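Rusticyanin (Thiobacillus ferrooxidans, PDB 2CAK) carries electrons in the periplasm from cytochrome c552 to the A-type oxidase, using a single copper ion bound in a cupredoxin fold. Local coordinates at residues G23-G27 with D28-Y32. Sequence-based numbering, arbitrary orientation.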
loop_
_atom_site.group_PDB
_atom_site.type_symbol
_atom_site.label_atom_id
_atom_site.label_comp_id
_atom_site.label_asym_id
_atom_site.label_seq_id
_atom_site.Cartn_x
_atom_site.Cartn_y
_atom_site.Cartn_z
ATOM N N GLY A 23 1.444 9.890 8.998
ATOM C CA GLY A 23 2.158 10.820 8.131
ATOM C C GLY A 23 1.536 12.204 8.124
ATOM O O GLY A 23 0.423 12.426 8.573
ATOM N N LYS A 24 2.302 13.145 7.566
ATOM C CA LYS A 24 1.874 14.508 7.395
ATOM C C LYS A 24 1.880 14.820 5.900
ATOM O O LYS A 24 2.863 14.565 5.211
ATOM C CB LYS A 24 2.767 15.509 8.144
ATOM C CG LYS A 24 2.281 16.945 7.936
ATOM C CD LYS A 24 0.800 17.019 8.314
ATOM C CE LYS A 24 0.440 18.421 8.809
ATOM N NZ LYS A 24 -1.005 18.717 8.526
ATOM N N VAL A 25 0.766 15.333 5.375
ATOM C CA VAL A 25 0.657 15.574 3.926
ATOM C C VAL A 25 1.170 16.941 3.534
ATOM O O VAL A 25 0.818 17.924 4.158
ATOM C CB VAL A 25 -0.831 15.469 3.500
ATOM C CG1 VAL A 25 -1.005 15.789 2.020
ATOM C CG2 VAL A 25 -1.282 14.076 3.918
ATOM N N SER A 26 1.901 17.040 2.460
ATOM C CA SER A 26 2.185 18.266 1.754
ATOM C C SER A 26 2.148 17.994 0.250
ATOM O O SER A 26 2.946 17.198 -0.230
ATOM C CB SER A 26 3.568 18.803 2.097
ATOM O OG SER A 26 3.652 20.183 1.772
ATOM N N GLY A 27 1.227 18.605 -0.473
ATOM C CA GLY A 27 1.007 18.308 -1.888
ATOM C C GLY A 27 0.677 16.840 -2.121
ATOM O O GLY A 27 -0.246 16.307 -1.512
ATOM N N ASP A 28 1.435 16.138 -2.954
ATOM C CA ASP A 28 1.152 14.690 -3.143
ATOM C C ASP A 28 2.232 13.846 -2.469
ATOM O O ASP A 28 2.577 12.769 -2.937
ATOM C CB ASP A 28 0.955 14.293 -4.594
ATOM C CG ASP A 28 0.305 12.923 -4.825
ATOM O OD1 ASP A 28 -0.642 12.423 -4.149
ATOM O OD2 ASP A 28 0.707 12.193 -5.788
ATOM N N THR A 29 2.790 14.372 -1.373
ATOM C CA THR A 29 3.775 13.608 -0.590
ATOM C C THR A 29 3.285 13.435 0.843
ATOM O O THR A 29 2.647 14.357 1.396
ATOM C CB THR A 29 5.116 14.353 -0.603
ATOM O OG1 THR A 29 5.584 14.430 -1.961
ATOM C CG2 THR A 29 6.131 13.595 0.201
ATOM N N VAL A 30 3.538 12.279 1.437
ATOM C CA VAL A 30 3.230 12.002 2.844
ATOM C C VAL A 30 4.548 11.762 3.563
ATOM O O VAL A 30 5.283 10.841 3.177
ATOM C CB VAL A 30 2.272 10.802 3.005
ATOM C CG1 VAL A 30 1.917 10.623 4.487
ATOM C CG2 VAL A 30 1.056 11.002 2.111
ATOM N N THR A 31 4.836 12.557 4.569
ATOM C CA THR A 31 6.097 12.503 5.281
ATOM C C THR A 31 5.884 11.915 6.686
ATOM O O THR A 31 5.026 12.364 7.427
ATOM C CB THR A 31 6.765 13.885 5.385
ATOM O OG1 THR A 31 7.041 14.404 4.051
ATOM C CG2 THR A 31 8.065 13.754 6.115
ATOM N N TYR A 32 6.672 10.909 7.014
ATOM C CA TYR A 32 6.595 10.202 8.273
ATOM C C TYR A 32 7.807 10.576 9.161
ATOM O O TYR A 32 8.845 10.955 8.615
ATOM C CB TYR A 32 6.568 8.686 8.018
ATOM C CG TYR A 32 5.323 8.248 7.247
ATOM C CD1 TYR A 32 5.297 8.274 5.863
ATOM C CD2 TYR A 32 4.175 7.819 7.889
ATOM C CE1 TYR A 32 4.196 7.897 5.124
ATOM C CE2 TYR A 32 3.028 7.448 7.166
ATOM C CZ TYR A 32 3.039 7.480 5.788
ATOM O OH TYR A 32 1.984 7.118 5.035
#
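Lys-24 and Thr-31, an antiparallel hydrogen-bonded pair, and Ser-26 and Thr-29, a second one, make strands 24-26 and 29-31 a textbook two-residue β-hairpin closed by a type II' turn. Gly-27 takes the first corner of that turn with a positive phi of 58°, a value that favours glycine. Of the four backbone bonds, Thr-31 N to Lys-24 O (2.9 Å) is almost straight at its hydrogen, whereas Thr-29 N reaches Ser-26 O from well above the carbonyl plane. Between these pairs sits Val-25 with Val-30, a non-hydrogen-bonded pair whose CG2 methyls lie 4.3 Å apart.

At the open end of the hairpin an aromatic ring lies against a glycine. The CB of Tyr-32 heads away from strand 24-26, but with CG set beside the backbone N (chi1 -64°) the ring swings back across Gly-23. CG and CZ border the contact, each 4.2 Å from Gly-23 CA, while CD2 and CE2 do the touching: CE2 is 3.4 Å from Gly-23 N. Gly-23 CA thus lies over one ring face, off-centre toward the rim, in a CH-pi contact 3.9 Å from the centroid. At the tip, OH hydrogen-bonds Asp-21, whose carboxylate also accepts from Gly-23 N, and Val-37 and Val-39 of strand 36-43 pack against the side chain. Without the ring, as with an alanine here, Gly-23 would probably lose its aromatic cover and Asp-21 its phenolic partner.

The hairpin edges one sheet of the cupredoxin β-sandwich, away from the copper, with strand 29-31 bonded to strand 62-65. Glycine suits position 23 because a CB there would point toward strand 29-31 and run into Tyr-32 CE2 and the Val-30 CG1 methyl, which stands 3.7 Å from Gly-23 CA.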